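Local coordinates for alpha-glucosidase (Bacteroides thetaiotaomicron, PDB 5XFM), which probably hydrolyses terminal beta-L-arabinopyranosides and alpha-galactosides, as a bifunctional glycoside hydrolase of family 97, at residues N120-R125 with R261-G266. The protein carries 1 engineered substitution. Residues are numbered along the deposited sequence; the frame is centred on the assembly and turned at random.
Sequences NDVAFR and RTITVG
Val-122 and Ile-263 form a hydrogen-bonded pair between antiparallel strands in the beta-sandwich domain typical of the N-terminal part of family 97 enzymes. Each backbone N reaches the other's O: Val-122 N to Ile-263 O at 2.9 Å, and Ile-263 N to Val-122 O with an N-H...O angle of 165°. Phe-124 and Arg-261 repeat the pair of bonds, and Val-265 N adds a fifth by donating to Asn-120 O. On their outward sides, Ala-123 bonds back to Arg-116 of strand 110-117, and Thr-262 and Thr-264 to Ser-210 and Leu-208 of strand 206-212. Both strands are therefore interior to the sheet.

On the face of Val-122 and Ile-263, the CB of Arg-261 lies over the Phe-124 ring, 3.7 Å from its centroid and 24° off the normal, a CH-pi contact. Phe-124 CG sits between its backbone N and carbonyl carbon (chi1 74°), swinging the ring across to the neighbouring strand. A leucine here, without the flat ring face, would probably leave the CB and CG methylenes of Arg-261 less firmly placed. The guanidinium leads away: NH2 forms a salt bridge with Glu-142 and NH1 with Glu-211, which would probably offset its buried charge.

On the other face, Asp-121 and Thr-264 lie side by side. Asp-121 OD2, also hydrogen-bonded to Thr-275 OG1, accepts from Thr-264 OG1 at 2.7 Å, nearly along its C-O axis.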
ATOM      1  N   ASN A 120       7.186 -14.554  11.303  1.00 25.85           N
ATOM      2  CA  ASN A 120       7.238 -14.613   9.845  1.00 21.95           C
ATOM      3  C   ASN A 120       7.778 -13.348   9.195  1.00 21.89           C
ATOM      4  O   ASN A 120       7.563 -13.127   8.007  1.00 20.03           O
ATOM      5  CB  ASN A 120       5.853 -14.908   9.278  1.00 25.92           C
ATOM      6  CG  ASN A 120       5.401 -16.325   9.557  1.00 27.18           C
ATOM      7  OD1 ASN A 120       5.845 -17.267   8.898  1.00 23.46           O
ATOM      8  ND2 ASN A 120       4.507 -16.484  10.525  1.00 22.28           N
ATOM      9  N   ASP A 121       8.450 -12.502   9.969  1.00 18.35           N
ATOM     10  CA  ASP A 121       8.992 -11.271   9.407  1.00 20.61           C
ATOM     11  C   ASP A 121      10.374 -10.918   9.937  1.00 18.63           C
ATOM     12  O   ASP A 121      10.689 -11.115  11.111  1.00 27.31           O
ATOM     13  CB  ASP A 121       8.042 -10.099   9.668  1.00 20.43           C
ATOM     14  CG  ASP A 121       6.642 -10.362   9.161  1.00 22.24           C
ATOM     15  OD1 ASP A 121       5.846 -10.969   9.908  1.00 24.74           O
ATOM     16  OD2 ASP A 121       6.341  -9.968   8.014  1.00 21.04           O
ATOM     17  N   VAL A 122      11.193 -10.387   9.043  1.00 21.41           N
ATOM     18  CA  VAL A 122      12.480  -9.819   9.390  1.00 21.52           C
ATOM     19  C   VAL A 122      12.471  -8.333   9.052  1.00 21.67           C
ATOM     20  O   VAL A 122      12.116  -7.957   7.948  1.00 19.23           O
ATOM     21  CB  VAL A 122      13.624 -10.504   8.634  1.00 20.15           C
ATOM     22  CG1 VAL A 122      14.940  -9.796   8.918  1.00 24.46           C
ATOM     23  CG2 VAL A 122      13.704 -11.983   9.004  1.00 20.19           C
ATOM     24  N   ALA A 123      12.817  -7.482  10.007  1.00 21.74           N
ATOM     25  CA  ALA A 123      12.992  -6.066   9.701  1.00 20.22           C
ATOM     26  C   ALA A 123      14.403  -5.678  10.083  1.00 18.83           C
ATOM     27  O   ALA A 123      14.820  -5.939  11.195  1.00 24.15           O
ATOM     28  CB  ALA A 123      11.982  -5.213  10.442  1.00 25.70           C
ATOM     29  N   PHE A 124      15.171  -5.087   9.181  1.00 21.28           N
ATOM     30  CA  PHE A 124      16.526  -4.749   9.589  1.00 21.21           C
ATOM     31  C   PHE A 124      16.961  -3.391   9.094  1.00 20.09           C
ATOM     32  O   PHE A 124      16.490  -2.916   8.069  1.00 20.58           O
ATOM     33  CB  PHE A 124      17.527  -5.833   9.148  1.00 21.69           C
ATOM     34  CG  PHE A 124      17.841  -5.842   7.680  1.00 22.02           C
ATOM     35  CD1 PHE A 124      17.073  -6.587   6.801  1.00 19.68           C
ATOM     36  CD2 PHE A 124      18.938  -5.153   7.184  1.00 21.34           C
ATOM     37  CE1 PHE A 124      17.369  -6.616   5.460  1.00 15.43           C
ATOM     38  CE2 PHE A 124      19.236  -5.176   5.837  1.00 17.85           C
ATOM     39  CZ  PHE A 124      18.447  -5.909   4.975  1.00 16.62           C
ATOM     40  N   ARG A 125      17.831  -2.744   9.859  1.00 20.35           N
ATOM     41  CA  ARG A 125      18.293  -1.419   9.465  1.00 21.15           C
ATOM     42  C   ARG A 125      19.721  -1.176   9.910  1.00 24.07           C
ATOM     43  O   ARG A 125      20.267  -1.922  10.724  1.00 24.72           O
ATOM     44  CB  ARG A 125      17.376  -0.328  10.028  1.00 22.25           C
ATOM     45  CG  ARG A 125      17.446  -0.159  11.535  1.00 27.43           C
ATOM     46  CD  ARG A 125      16.841   1.171  11.968  1.00 21.51           C
ATOM     47  NE  ARG A 125      16.724   1.249  13.419  1.00 25.50           N
ATOM     48  CZ  ARG A 125      16.043   2.184  14.074  1.00 27.34           C
ATOM     49  NH1 ARG A 125      15.394   3.137  13.413  1.00 20.69           N
ATOM     50  NH2 ARG A 125      16.002   2.157  15.398  1.00 19.65           N
ATOM     51  N   ARG A 261      14.430  -2.378   6.158  1.00 14.38           N
ATOM     52  CA  ARG A 261      14.253  -3.309   5.049  1.00 18.49           C
ATOM     53  C   ARG A 261      13.430  -4.481   5.579  1.00 18.94           C
ATOM     54  O   ARG A 261      13.767  -5.036   6.628  1.00 20.38           O
ATOM     55  CB  ARG A 261      15.603  -3.811   4.564  1.00 22.47           C
ATOM     56  CG  ARG A 261      16.649  -2.727   4.382  1.00 21.42           C
ATOM     57  CD  ARG A 261      16.281  -1.790   3.293  1.00 24.22           C
ATOM     58  NE  ARG A 261      17.131  -0.603   3.219  1.00 22.42           N
ATOM     59  CZ  ARG A 261      16.652   0.616   2.981  1.00 23.65           C
ATOM     60  NH1 ARG A 261      15.343   0.804   2.843  1.00 15.25           N
ATOM     61  NH2 ARG A 261      17.469   1.652   2.917  1.00 28.01           N
ATOM     62  N   THR A 262      12.380  -4.881   4.874  1.00 14.62           N
ATOM     63  CA  THR A 262      11.482  -5.895   5.419  1.00 14.86           C
ATOM     64  C   THR A 262      11.363  -7.143   4.549  1.00 19.45           C
ATOM     65  O   THR A 262      11.234  -7.068   3.322  1.00 16.76           O
ATOM     66  CB  THR A 262      10.069  -5.324   5.647  1.00 14.20           C
ATOM     67  OG1 THR A 262       9.436  -5.081   4.385  1.00 18.17           O
ATOM     68  CG2 THR A 262      10.140  -4.012   6.442  1.00 14.13           C
ATOM     69  N   ILE A 263      11.389  -8.294   5.212  1.00 23.91           N
ATOM     70  CA  ILE A 263      11.254  -9.588   4.563  1.00 23.91           C
ATOM     71  C   ILE A 263      10.152 -10.409   5.230  1.00 23.36           C
ATOM     72  O   ILE A 263      10.314 -10.874   6.355  1.00 27.87           O
ATOM     73  CB  ILE A 263      12.561 -10.388   4.622  1.00 23.07           C
ATOM     74  CG1 ILE A 263      13.750  -9.520   4.208  1.00 24.27           C
ATOM     75  CG2 ILE A 263      12.462 -11.644   3.767  1.00 27.06           C
ATOM     76  CD1 ILE A 263      15.097 -10.185   4.448  1.00 22.08           C
ATOM     77  N   THR A 264       9.024 -10.567   4.550  1.00 21.06           N
ATOM     78  CA  THR A 264       7.936 -11.377   5.077  1.00 16.50           C
ATOM     79  C   THR A 264       8.027 -12.760   4.453  1.00 18.46           C
ATOM     80  O   THR A 264       7.891 -12.909   3.249  1.00 17.19           O
ATOM     81  CB  THR A 264       6.566 -10.748   4.770  1.00 20.74           C
ATOM     82  OG1 THR A 264       6.502  -9.445   5.356  1.00 17.02           O
ATOM     83  CG2 THR A 264       5.435 -11.611   5.314  1.00 17.37           C
ATOM     84  N   VAL A 265       8.276 -13.777   5.259  1.00 25.00           N
ATOM     85  CA  VAL A 265       8.591 -15.088   4.701  1.00 24.22           C
ATOM     86  C   VAL A 265       7.703 -16.156   5.334  1.00 25.13           C
ATOM     87  O   VAL A 265       7.389 -16.082   6.519  1.00 22.24           O
ATOM     88  CB  VAL A 265      10.093 -15.413   4.875  1.00 23.58           C
ATOM     89  CG1 VAL A 265      10.582 -14.938   6.222  1.00 21.88           C
ATOM     90  CG2 VAL A 265      10.379 -16.907   4.668  1.00 23.77           C
ATOM     91  N   GLY A 266       7.278 -17.134   4.541  1.00 26.02           N
ATOM     92  CA  GLY A 266       6.524 -18.247   5.094  1.00 21.22           C
ATOM     93  C   GLY A 266       6.482 -19.437   4.162  1.00 24.50           C
ATOM     94  O   GLY A 266       6.962 -19.360   3.041  1.00 23.91           O
TER